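Local coordinates for protein thiamine-monophosphate kinase (Stenotrophomonas maltophilia, PDB 6XEP) that probably catalyses the ATP-dependent phosphorylation of thiamine monophosphate to thiamine diphosphate, the active form of vitamin B1, at residues D28-G33 with A39-R44; V78-L83 with H121-I126; D248-S253 with D267-G272. One frame throughout, in Å; residues are numbered along the deposited sequence.

Contact 1 (D28-G33 with A39-R44); sequences DDILLG and ALLQPR. With NA (sodium ion), chain D.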
ATOM      1  N   ASP A  28       4.056   1.372  22.225  1.00 23.87           N
ATOM      2  CA  ASP A  28       2.797   1.325  22.961  0.57 27.45           C
ATOM      3  C   ASP A  28       1.581   1.640  22.092  1.00 26.87           C
ATOM      4  O   ASP A  28       0.450   1.438  22.547  1.00 30.76           O
ATOM      5  CB  ASP A  28       2.843   2.289  24.151  0.57 30.69           C
ATOM      6  CG  ASP A  28       3.860   1.882  25.202  0.57 32.76           C
ATOM      7  OD1 ASP A  28       4.441   0.779  25.102  0.57 30.28           O
ATOM      8  OD2 ASP A  28       4.073   2.680  26.138  0.57 41.48           O
ATOM      9  N   ASP A  29       1.779   2.128  20.864  1.00 22.83           N
ATOM     10  CA  ASP A  29       0.682   2.455  19.954  1.00 23.40           C
ATOM     11  C   ASP A  29       0.356   1.320  18.990  1.00 19.88           C
ATOM     12  O   ASP A  29      -0.469   1.499  18.089  1.00 21.26           O
ATOM     13  CB  ASP A  29       1.009   3.718  19.146  1.00 20.68           C
ATOM     14  CG  ASP A  29       2.302   3.584  18.364  1.00 20.59           C
ATOM     15  OD1 ASP A  29       3.294   3.091  18.945  1.00 23.37           O
ATOM     16  OD2 ASP A  29       2.324   3.972  17.181  1.00 22.30           O
ATOM     17  N   ILE A  30       0.988   0.162  19.149  1.00 17.53           N
ATOM     18  CA  ILE A  30       0.791  -0.973  18.255  1.00 17.63           C
ATOM     19  C   ILE A  30       0.519  -2.199  19.109  1.00 20.46           C
ATOM     20  O   ILE A  30       1.352  -2.574  19.943  1.00 23.76           O
ATOM     21  CB  ILE A  30       2.015  -1.223  17.372  1.00 17.12           C
ATOM     22  CG1 ILE A  30       2.432   0.059  16.644  1.00 15.06           C
ATOM     23  CG2 ILE A  30       1.758  -2.391  16.423  1.00 16.61           C
ATOM     24  CD1 ILE A  30       3.644  -0.106  15.811  1.00 16.99           C
ATOM     25  N   LEU A  31      -0.622  -2.828  18.898  1.00 18.41           N
ATOM     26  CA  LEU A  31      -0.976  -4.059  19.594  1.00 20.47           C
ATOM     27  C   LEU A  31      -0.796  -5.195  18.593  1.00 24.75           C
ATOM     28  O   LEU A  31      -1.556  -5.295  17.626  1.00 19.59           O
ATOM     29  CB  LEU A  31      -2.408  -3.982  20.112  1.00 26.82           C
ATOM     30  CG  LEU A  31      -2.863  -4.851  21.271  1.00 37.44           C
ATOM     31  CD1 LEU A  31      -2.058  -4.519  22.523  1.00 38.98           C
ATOM     32  CD2 LEU A  31      -4.362  -4.643  21.510  1.00 41.66           C
ATOM     33  N   LEU A  32       0.223  -6.031  18.804  1.00 21.61           N
ATOM     34  CA  LEU A  32       0.495  -7.144  17.885  1.00 23.82           C
ATOM     35  C   LEU A  32       1.128  -8.281  18.697  1.00 28.79           C
ATOM     36  O   LEU A  32       2.345  -8.328  18.884  1.00 36.26           O
ATOM     37  CB  LEU A  32       1.389  -6.725  16.731  1.00 25.59           C
ATOM     38  CG  LEU A  32       1.693  -7.862  15.751  1.00 26.78           C
ATOM     39  CD1 LEU A  32       0.390  -8.428  15.166  1.00 28.98           C
ATOM     40  CD2 LEU A  32       2.646  -7.419  14.644  1.00 26.78           C
ATOM     41  N   GLY A  33       0.301  -9.184  19.157  1.00 34.62           N
ATOM     42  CA  GLY A  33       0.793 -10.280  19.964  1.00 38.70           C
ATOM     43  C   GLY A  33       1.275 -11.445  19.130  1.00 36.56           C
ATOM     44  O   GLY A  33       1.094 -11.492  17.910  1.00 28.86           O
ATOM     45  N   ALA A  39      -2.299  -6.215  13.253  1.00 16.04           N
ATOM     46  CA  ALA A  39      -1.987  -5.265  14.307  1.00 17.55           C
ATOM     47  C   ALA A  39      -3.136  -4.283  14.500  1.00 21.75           C
ATOM     48  O   ALA A  39      -3.806  -3.884  13.544  1.00 20.30           O
ATOM     49  CB  ALA A  39      -0.714  -4.499  13.975  1.00 15.08           C
ATOM     50  N   LEU A  40      -3.358  -3.891  15.742  1.00 17.43           N
ATOM     51  CA  LEU A  40      -4.276  -2.802  16.052  1.00 18.00           C
ATOM     52  C   LEU A  40      -3.429  -1.566  16.324  1.00 18.99           C
ATOM     53  O   LEU A  40      -2.534  -1.604  17.175  1.00 17.63           O
ATOM     54  CB  LEU A  40      -5.156  -3.140  17.255  1.00 23.36           C
ATOM     55  CG  LEU A  40      -6.004  -4.409  17.142  1.00 26.07           C
ATOM     56  CD1 LEU A  40      -6.548  -4.806  18.497  1.00 33.30           C
ATOM     57  CD2 LEU A  40      -7.138  -4.160  16.203  1.00 33.72           C
ATOM     58  N   LEU A  41      -3.701  -0.479  15.604  1.00 18.35           N
ATOM     59  CA  LEU A  41      -2.921   0.745  15.728  1.00 20.14           C
ATOM     60  C   LEU A  41      -3.716   1.825  16.454  1.00 21.03           C
ATOM     61  O   LEU A  41      -4.931   1.972  16.243  1.00 21.60           O
ATOM     62  CB  LEU A  41      -2.504   1.262  14.359  1.00 15.73           C
ATOM     63  CG  LEU A  41      -2.032   0.160  13.407  1.00 17.04           C
ATOM     64  CD1 LEU A  41      -1.904   0.705  11.998  1.00 17.12           C
ATOM     65  CD2 LEU A  41      -0.721  -0.423  13.896  1.00 14.84           C
ATOM     66  N   GLN A  42      -3.026   2.583  17.311  1.00 18.67           N
ATOM     67  CA  GLN A  42      -3.655   3.666  18.061  1.00 19.40           C
ATOM     68  C   GLN A  42      -3.140   5.013  17.565  1.00 24.90           C
ATOM     69  O   GLN A  42      -2.014   5.411  17.909  1.00 23.29           O
ATOM     70  CB  GLN A  42      -3.393   3.516  19.561  1.00 28.23           C
ATOM     71  CG  GLN A  42      -4.133   4.548  20.404  1.00 28.48           C
ATOM     72  CD  GLN A  42      -5.632   4.507  20.182  1.00 32.78           C
ATOM     73  OE1 GLN A  42      -6.300   3.550  20.570  1.00 36.86           O
ATOM     74  NE2 GLN A  42      -6.170   5.548  19.553  1.00 37.70           N
ATOM     75  N   PRO A  43      -3.904   5.744  16.757  1.00 21.13           N
ATOM     76  CA  PRO A  43      -3.452   7.068  16.316  1.00 27.30           C
ATOM     77  C   PRO A  43      -3.445   8.033  17.488  1.00 34.29           C
ATOM     78  O   PRO A  43      -4.082   7.802  18.517  1.00 31.83           O
ATOM     79  CB  PRO A  43      -4.496   7.483  15.270  1.00 28.92           C
ATOM     80  CG  PRO A  43      -5.272   6.210  14.955  1.00 34.13           C
ATOM     81  CD  PRO A  43      -5.223   5.399  16.205  1.00 29.17           C
ATOM     82  N   ARG A  44      -2.719   9.135  17.328  1.00 30.37           N
ATOM     83  CA  ARG A  44      -2.872  10.217  18.300  1.00 35.62           C
ATOM     84  C   ARG A  44      -4.159  10.982  18.011  1.00 32.05           C
ATOM     85  O   ARG A  44      -4.417  11.391  16.871  1.00 36.09           O
ATOM     86  CB  ARG A  44      -1.665  11.150  18.294  1.00 35.31           C
ATOM     87  CG  ARG A  44      -0.352  10.437  18.652  1.00 37.48           C
ATOM     88  CD  ARG A  44       0.784  11.446  18.761  1.00 43.57           C
ATOM     89  NE  ARG A  44       2.057  10.851  19.149  1.00 52.20           N
ATOM     90  CZ  ARG A  44       3.184  11.545  19.307  1.00 54.08           C
ATOM     91  NH1 ARG A  44       4.303  10.925  19.660  1.00 60.32           N
ATOM     92  NH2 ARG A  44       3.197  12.861  19.111  1.00 50.59           N
TER
HETATM   93 NA    NA D 403       3.128  -2.916  21.318  1.00 24.65          NA
HETATM   94  O   HOH W   1       2.648  -5.636  20.834  0.52 24.65           O
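Ile30 and Leu41 are paired across a short antiparallel beta hairpin, 30-31 with 40-41, that illustrates how alternation sorts side chains onto two faces. They form a non-hydrogen-bonded pair, and both side chains leave the sheet on the same face as neighbours. In Ile30 a chi1 of -52° swings CG2 opposite the backbone N, and this branch touches both Leu41 CD2 and Ala39 CB, at 4.1 Å each. That face lies against Trp92 of strand 89-99.

On the other face Leu31 and Leu40, the hydrogen-bonded pair, also run alongside one another, with CD2 of Leu31 3.7 Å from CD1 of Leu40. Leu40 packs further on Val50 of the second subunit. Between the strands, Leu31 N gives a nearly straight bond (173°) to Leu40 O, and Leu40 N bonds back to Leu31 O (3.0 Å). Gln42 N reaches Asp29 O at 2.9 Å, tilted 22° from the carbonyl plane, while Asp29 OD1 forms a salt bridge with Arg27 and OD2 accepts a hydrogen bond from Trp92 NE1.

Because the Ile30 carbonyl is not spent on the partner strand, it can serve a metal: with the carbonyl oxygens of Thr24 and Arg27 and one water it coordinates a sodium ion, at 2.3 Å from Ile30 O.

Contact 2 (V78-L83 with H121-I126); sequences VNLSDL and HDIALI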
ATOM      1  N   VAL A  78      12.030   6.182  -0.286  1.00 13.20           N
ATOM      2  CA  VAL A  78      11.160   7.003  -1.130  1.00 15.77           C
ATOM      3  C   VAL A  78       9.965   7.511  -0.327  1.00 13.75           C
ATOM      4  O   VAL A  78       9.606   8.691  -0.383  1.00 14.34           O
ATOM      5  CB  VAL A  78      10.712   6.209  -2.370  1.00 16.15           C
ATOM      6  CG1 VAL A  78       9.751   7.053  -3.185  1.00 17.50           C
ATOM      7  CG2 VAL A  78      11.925   5.838  -3.194  1.00 15.57           C
ATOM      8  N   ASN A  79       9.338   6.623   0.442  1.00 13.65           N
ATOM      9  CA  ASN A  79       8.157   7.005   1.210  1.00 14.35           C
ATOM     10  C   ASN A  79       8.504   7.944   2.350  1.00 17.33           C
ATOM     11  O   ASN A  79       7.748   8.879   2.654  1.00 14.17           O
ATOM     12  CB  ASN A  79       7.483   5.751   1.751  1.00 13.32           C
ATOM     13  CG  ASN A  79       6.765   4.996   0.684  1.00 21.86           C
ATOM     14  OD1 ASN A  79       7.357   4.181  -0.025  1.00 24.09           O
ATOM     15  ND2 ASN A  79       5.480   5.281   0.527  1.00 24.39           N
ATOM     16  N   LEU A  80       9.617   7.678   3.033  1.00 12.23           N
ATOM     17  CA  LEU A  80      10.020   8.551   4.119  1.00 12.02           C
ATOM     18  C   LEU A  80      10.361   9.940   3.603  1.00 13.88           C
ATOM     19  O   LEU A  80      10.120  10.932   4.293  1.00 14.57           O
ATOM     20  CB  LEU A  80      11.208   7.948   4.859  1.00 13.24           C
ATOM     21  CG  LEU A  80      10.904   6.705   5.688  1.00 13.96           C
ATOM     22  CD1 LEU A  80      12.183   6.176   6.352  1.00 14.87           C
ATOM     23  CD2 LEU A  80       9.819   7.012   6.742  1.00 15.57           C
ATOM     24  N   SER A  81      10.941  10.021   2.406  1.00 15.35           N
ATOM     25  CA  SER A  81      11.236  11.324   1.827  1.00 11.31           C
ATOM     26  C   SER A  81       9.944  12.090   1.530  1.00 15.53           C
ATOM     27  O   SER A  81       9.883  13.313   1.717  1.00 16.79           O
ATOM     28  CB  SER A  81      12.071  11.149   0.565  1.00 13.02           C
ATOM     29  OG  SER A  81      12.348  12.416   0.005  1.00 16.77           O
ATOM     30  N   ASP A  82       8.909  11.378   1.063  1.00 13.83           N
ATOM     31  CA  ASP A  82       7.592  11.982   0.856  0.53 17.02           C
ATOM     32  C   ASP A  82       7.045  12.533   2.169  1.00 15.83           C
ATOM     33  O   ASP A  82       6.528  13.655   2.229  1.00 15.77           O
ATOM     34  CB  ASP A  82       6.606  10.945   0.302  0.53 18.37           C
ATOM     35  CG  ASP A  82       6.975  10.406  -1.076  0.53 21.92           C
ATOM     36  OD1 ASP A  82       7.845  10.968  -1.766  0.53 22.12           O
ATOM     37  OD2 ASP A  82       6.356   9.387  -1.467  0.53 24.07           O
ATOM     38  N   LEU A  83       7.129  11.727   3.236  1.00 14.46           N
ATOM     39  CA  LEU A  83       6.643  12.173   4.538  1.00 12.22           C
ATOM     40  C   LEU A  83       7.459  13.347   5.050  1.00 13.08           C
ATOM     41  O   LEU A  83       6.913  14.258   5.676  1.00 14.43           O
ATOM     42  CB  LEU A  83       6.695  11.028   5.553  1.00 15.03           C
ATOM     43  CG  LEU A  83       5.661   9.923   5.332  1.00 16.35           C
ATOM     44  CD1 LEU A  83       5.790   8.877   6.416  1.00 19.17           C
ATOM     45  CD2 LEU A  83       4.255  10.516   5.323  1.00 15.42           C
ATOM     46  N   HIS A 121      14.153   5.835  11.996  1.00 18.90           N
ATOM     47  CA  HIS A 121      13.100   6.844  11.965  1.00 22.22           C
ATOM     48  C   HIS A 121      11.871   6.397  12.730  1.00 24.74           C
ATOM     49  O   HIS A 121      10.818   7.047  12.647  1.00 21.48           O
ATOM     50  CB  HIS A 121      12.785   7.189  10.516  1.00 17.27           C
ATOM     51  CG  HIS A 121      13.963   7.769   9.808  1.00 20.97           C
ATOM     52  ND1 HIS A 121      14.497   8.996  10.149  1.00 26.06           N
ATOM     53  CD2 HIS A 121      14.763   7.264   8.842  1.00 20.04           C
ATOM     54  CE1 HIS A 121      15.555   9.233   9.393  1.00 20.07           C
ATOM     55  NE2 HIS A 121      15.732   8.204   8.587  1.00 22.18           N
ATOM     56  N   ASP A 122      12.006   5.310  13.489  1.00 18.24           N
ATOM     57  CA  ASP A 122      10.942   4.791  14.341  0.41 22.18           C
ATOM     58  C   ASP A 122       9.647   4.596  13.560  1.00 20.75           C
ATOM     59  O   ASP A 122       8.558   4.906  14.040  1.00 19.94           O
ATOM     60  CB  ASP A 122      10.718   5.695  15.552  0.59 24.02           C
ATOM     61  CG  ASP A 122      11.877   5.648  16.535  0.59 28.89           C
ATOM     62  OD1 ASP A 122      12.561   4.610  16.607  0.59 33.15           O
ATOM     63  OD2 ASP A 122      12.104   6.648  17.241  0.59 35.73           O
ATOM     64  N   ILE A 123       9.762   4.082  12.338  1.00 16.96           N
ATOM     65  CA  ILE A 123       8.574   3.687  11.585  1.00 15.69           C
ATOM     66  C   ILE A 123       8.471   2.168  11.650  1.00 17.96           C
ATOM     67  O   ILE A 123       9.466   1.458  11.455  1.00 16.85           O
ATOM     68  CB  ILE A 123       8.593   4.215  10.134  1.00 15.06           C
ATOM     69  CG1 ILE A 123       7.240   3.924   9.460  1.00 13.50           C
ATOM     70  CG2 ILE A 123       9.744   3.615   9.309  1.00 14.61           C
ATOM     71  CD1 ILE A 123       7.073   4.507   8.013  1.00 12.64           C
ATOM     72  N   ALA A 124       7.290   1.667  11.988  1.00 14.70           N
ATOM     73  CA  ALA A 124       7.096   0.249  12.268  1.00 13.05           C
ATOM     74  C   ALA A 124       6.344  -0.412  11.122  1.00 14.42           C
ATOM     75  O   ALA A 124       5.234   0.007  10.779  1.00 14.55           O
ATOM     76  CB  ALA A 124       6.343   0.058  13.582  1.00 13.84           C
ATOM     77  N   LEU A 125       6.943  -1.458  10.540  1.00 15.25           N
ATOM     78  CA  LEU A 125       6.226  -2.306   9.593  1.00 12.33           C
ATOM     79  C   LEU A 125       5.147  -3.074  10.351  1.00 14.44           C
ATOM     80  O   LEU A 125       5.462  -3.800  11.296  1.00 15.09           O
ATOM     81  CB  LEU A 125       7.204  -3.263   8.907  1.00 14.59           C
ATOM     82  CG  LEU A 125       6.648  -4.274   7.900  1.00 15.98           C
ATOM     83  CD1 LEU A 125       5.929  -3.595   6.724  1.00 15.24           C
ATOM     84  CD2 LEU A 125       7.795  -5.132   7.369  1.00 17.15           C
ATOM     85  N   ILE A 126       3.875  -2.919   9.974  1.00 13.38           N
ATOM     86  CA  ILE A 126       2.803  -3.545  10.742  1.00 16.00           C
ATOM     87  C   ILE A 126       1.936  -4.486   9.922  1.00 16.39           C
ATOM     88  O   ILE A 126       0.995  -5.065  10.471  1.00 20.58           O
ATOM     89  CB  ILE A 126       1.926  -2.501  11.475  1.00 12.35           C
ATOM     90  CG1 ILE A 126       1.464  -1.359  10.547  1.00 16.98           C
ATOM     91  CG2 ILE A 126       2.689  -1.937  12.704  1.00 14.20           C
ATOM     92  CD1 ILE A 126       0.373  -1.733   9.567  1.00 16.45           C
TER
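The side-chain nitrogen ND2 of Asn79, next along the helix to the Leu80 that meets His121 and Ile123, is gripped by Thr52 OG1 and, weakly, by the carbonyl oxygen of Val139. The carbonyl of Asn79 is engaged as well, taking the amide of Leu83 in a helical bond of 3.0 Å from Leu83 N to Asn79 O. Leu80 points toward segment 121-126 and is the helix residue that makes the contact.

Leu80 divides its two methyl groups between two partners. CD1 approaches the His121 imidazole obliquely and lies 3.7 Å from its CD2, a carbon of the ring. CD2 meets Ile123 CD1 at 3.9 Å, and here the two side chains run in opposite senses and overlap near their ends. Ile123 is stretched out, with CG1 anti to the backbone N (chi1 -173°) and the chain continuing straight, which carries its terminal methyl across to the helix.

The arrangement belongs to the PurM-like N-terminal domain, where helix 68-85 lies over a mixed four-stranded sheet. Residues 121-123 follow helix 104-120 and lead into strand 124-132, the second strand of a beta-alpha-beta crossover that starts from the parallel neighbour 89-99. Pro90 and Pro206 also pack on Leu80, while Cys93 and Ala141 lie against Ile123.

Other sides of the same helical turn face the predicted metal site. In the conformer given, Asp82, predicted to bind magnesium, comes close to the carboxylates of Asp54 and Asp223, likewise predicted ligands, in a cluster of like charges that bound magnesium would probably balance. Ser81 OG is hydrogen-bonded to Asp223 OD2.

Contact 3 (D248-S253 with D267-G272); sequences DSLPIS and DCALRG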
ATOM      1  N   ASP A 248      25.212  28.311 -10.164  1.00 18.19           N
ATOM      2  CA  ASP A 248      26.549  28.244  -9.584  1.00 22.92           C
ATOM      3  C   ASP A 248      26.511  27.905  -8.096  1.00 23.33           C
ATOM      4  O   ASP A 248      27.515  27.428  -7.563  1.00 19.65           O
ATOM      5  CB  ASP A 248      27.303  29.564  -9.764  1.00 21.45           C
ATOM      6  CG  ASP A 248      27.689  29.858 -11.219  1.00 28.36           C
ATOM      7  OD1 ASP A 248      27.738  28.934 -12.050  1.00 30.61           O
ATOM      8  OD2 ASP A 248      27.953  31.042 -11.519  1.00 36.72           O
ATOM      9  N   SER A 249      25.383  28.138  -7.421  1.00 18.05           N
ATOM     10  CA  SER A 249      25.243  27.941  -5.981  1.00 19.64           C
ATOM     11  C   SER A 249      24.812  26.537  -5.598  1.00 22.24           C
ATOM     12  O   SER A 249      24.761  26.221  -4.400  1.00 17.10           O
ATOM     13  CB  SER A 249      24.212  28.907  -5.404  1.00 23.24           C
ATOM     14  OG  SER A 249      24.620  30.251  -5.632  1.00 29.48           O
ATOM     15  N   LEU A 250      24.458  25.711  -6.561  1.00 16.29           N
ATOM     16  CA  LEU A 250      23.921  24.403  -6.235  1.00 14.85           C
ATOM     17  C   LEU A 250      24.967  23.581  -5.476  1.00 18.69           C
ATOM     18  O   LEU A 250      26.158  23.640  -5.806  1.00 18.69           O
ATOM     19  CB  LEU A 250      23.513  23.679  -7.516  1.00 15.59           C
ATOM     20  CG  LEU A 250      22.363  24.287  -8.322  1.00 19.54           C
ATOM     21  CD1 LEU A 250      22.108  23.439  -9.561  1.00 23.44           C
ATOM     22  CD2 LEU A 250      21.115  24.399  -7.464  1.00 18.78           C
ATOM     23  N   PRO A 251      24.562  22.810  -4.444  1.00 17.40           N
ATOM     24  CA  PRO A 251      25.512  21.962  -3.713  1.00 12.68           C
ATOM     25  C   PRO A 251      25.860  20.717  -4.517  1.00 18.67           C
ATOM     26  O   PRO A 251      25.032  19.825  -4.706  1.00 21.85           O
ATOM     27  CB  PRO A 251      24.742  21.614  -2.425  1.00 15.91           C
ATOM     28  CG  PRO A 251      23.315  21.646  -2.845  1.00 18.19           C
ATOM     29  CD  PRO A 251      23.238  22.814  -3.802  1.00 16.97           C
ATOM     30  N   ILE A 252      27.102  20.649  -4.972  1.00 22.28           N
ATOM     31  CA  ILE A 252      27.559  19.543  -5.800  1.00 23.72           C
ATOM     32  C   ILE A 252      28.646  18.810  -5.028  1.00 23.69           C
ATOM     33  O   ILE A 252      29.612  19.429  -4.555  1.00 22.34           O
ATOM     34  CB  ILE A 252      28.032  20.044  -7.180  1.00 25.17           C
ATOM     35  CG1 ILE A 252      26.809  20.525  -7.970  1.00 25.07           C
ATOM     36  CG2 ILE A 252      28.750  18.944  -7.950  1.00 25.06           C
ATOM     37  CD1 ILE A 252      27.103  21.246  -9.251  1.00 31.20           C
ATOM     38  N   SER A 253      28.476  17.497  -4.880  1.00 18.98           N
ATOM     39  CA  SER A 253      29.390  16.729  -4.051  1.00 19.95           C
ATOM     40  C   SER A 253      30.777  16.660  -4.680  1.00 19.40           C
ATOM     41  O   SER A 253      30.963  16.877  -5.883  1.00 22.25           O
ATOM     42  CB  SER A 253      28.857  15.317  -3.821  1.00 25.02           C
ATOM     43  OG  SER A 253      28.953  14.545  -5.002  1.00 19.95           O
ATOM     44  N   ASP A 267      23.933  19.260 -15.217  1.00 20.65           N
ATOM     45  CA  ASP A 267      22.649  18.713 -15.627  1.00 21.04           C
ATOM     46  C   ASP A 267      22.108  17.748 -14.581  1.00 20.63           C
ATOM     47  O   ASP A 267      20.905  17.738 -14.302  1.00 19.69           O
ATOM     48  CB  ASP A 267      22.782  18.014 -16.972  1.00 25.46           C
ATOM     49  CG  ASP A 267      21.465  17.495 -17.472  1.00 35.64           C
ATOM     50  OD1 ASP A 267      20.533  18.314 -17.610  1.00 41.08           O
ATOM     51  OD2 ASP A 267      21.353  16.274 -17.708  1.00 46.90           O
ATOM     52  N   CYS A 268      22.981  16.917 -14.007  1.00 15.85           N
ATOM     53  CA  CYS A 268      22.548  16.028 -12.932  1.00 13.95           C
ATOM     54  C   CYS A 268      22.004  16.814 -11.752  1.00 18.31           C
ATOM     55  O   CYS A 268      20.997  16.428 -11.150  1.00 15.38           O
ATOM     56  CB  CYS A 268      23.710  15.150 -12.476  1.00 16.34           C
ATOM     57  SG  CYS A 268      24.213  13.863 -13.652  1.00 19.97           S
ATOM     58  N   ALA A 269      22.678  17.904 -11.383  1.00 17.52           N
ATOM     59  CA  ALA A 269      22.247  18.665 -10.216  1.00 14.73           C
ATOM     60  C   ALA A 269      20.906  19.354 -10.461  1.00 15.91           C
ATOM     61  O   ALA A 269      20.085  19.462  -9.543  1.00 16.07           O
ATOM     62  CB  ALA A 269      23.310  19.694  -9.847  1.00 16.57           C
ATOM     63  N   LEU A 270      20.678  19.834 -11.693  1.00 13.31           N
ATOM     64  CA  LEU A 270      19.453  20.569 -12.017  1.00 17.13           C
ATOM     65  C   LEU A 270      18.275  19.645 -12.280  1.00 17.11           C
ATOM     66  O   LEU A 270      17.136  19.981 -11.938  1.00 18.73           O
ATOM     67  CB  LEU A 270      19.669  21.448 -13.249  1.00 15.27           C
ATOM     68  CG  LEU A 270      20.489  22.718 -13.012  1.00 17.54           C
ATOM     69  CD1 LEU A 270      20.889  23.281 -14.346  1.00 25.04           C
ATOM     70  CD2 LEU A 270      19.678  23.727 -12.192  1.00 19.51           C
ATOM     71  N   ARG A 271      18.525  18.497 -12.919  1.00 18.64           N
ATOM     72  CA  ARG A 271      17.461  17.663 -13.464  1.00 16.46           C
ATOM     73  C   ARG A 271      17.596  16.181 -13.121  1.00 18.17           C
ATOM     74  O   ARG A 271      16.790  15.373 -13.608  1.00 20.94           O
ATOM     75  CB  ARG A 271      17.408  17.819 -14.992  1.00 21.17           C
ATOM     76  CG  ARG A 271      16.992  19.208 -15.442  1.00 27.57           C
ATOM     77  CD  ARG A 271      17.071  19.386 -16.965  1.00 26.23           C
ATOM     78  NE  ARG A 271      17.137  20.807 -17.299  1.00 31.69           N
ATOM     79  CZ  ARG A 271      18.272  21.492 -17.385  1.00 29.57           C
ATOM     80  NH1 ARG A 271      19.436  20.877 -17.189  1.00 35.95           N
ATOM     81  NH2 ARG A 271      18.252  22.782 -17.670  1.00 40.43           N
ATOM     82  N   GLY A 272      18.567  15.804 -12.296  1.00 17.15           N
ATOM     83  CA  GLY A 272      18.797  14.391 -12.024  1.00 17.25           C
ATOM     84  C   GLY A 272      17.702  13.793 -11.160  1.00 16.65           C
ATOM     85  O   GLY A 272      17.165  14.440 -10.263  1.00 17.32           O
TER
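Leu250 and Leu270 make the tight part of this contact, their side chains crossing at about a right angle. Only one methyl of Leu250 does the work: CD1 presses on CD2 of Leu270 at 3.6 Å and also rests 3.9 Å from Ala269 CB. Leu250 reaches this far because CG is anti to its carbonyl carbon (chi1 -65°) and the chain is then extended, sending CD1 straight to the helix. Leu228 of helix 228-239 and Ile304 of strand 301-308 also pack on Leu250, while Leu229 lies on Leu270.

Two residues further along the loop the fit is slacker. Ile252, partly exposed, has CG1 and CD1 both 4.1 Å from Ala269 CB and is not matched by a second partner on the helix, so the small alanine methyl bridges the close and the loose ends of the seam.

Within the PurM-like C-terminal domain, this is a loop crossing a helix: the chain leaves strand 242-245, runs past helix 262-271, and enters helix 254-259 through Ser253. That serine is the N-cap of helix 254-259, its OG accepting the amide of Leu256, and is also hydrogen-bonded to Asp170 OD1.

The far flank of helix 262-271, turned from the loop, is polar. There Arg271, exposed, forms a salt bridge one turn back, NH1 to Asp267 OD1 at 2.8 Å. The carboxylate oxygen is met nearly along its C-O bond, but Asp267 OD1 lies 21° out of the guanidinium plane of Arg271. Asp267 OD2 has a second charge to answer, Arg176 NH2 of helix 170-179.

In the fold
Contacts 1 and 2, with centres 16 Å apart, share the N-terminal half and touch: Ile30 CD1 lies 3.5 Å from Ala124 CB and 3.7 Å from Ile126 CG2, so the hairpin rests on strand 124-132, which leads out of contact 2. Sodium, at contact 1, is the metal modelled here; the magnesium sites are predicted. Contact 2 holds one predicted ligand, Asp82, and its Leu80 side chain is about 7 Å from that of Thr52. In contact 1 the Leu32 side chain is about 7 Å from that of Asp37, and in contact 3 that of Leu270 about 12 Å from Asp226. The centre of contact 3, in the C-terminal half, is 26 Å from that of contact 2.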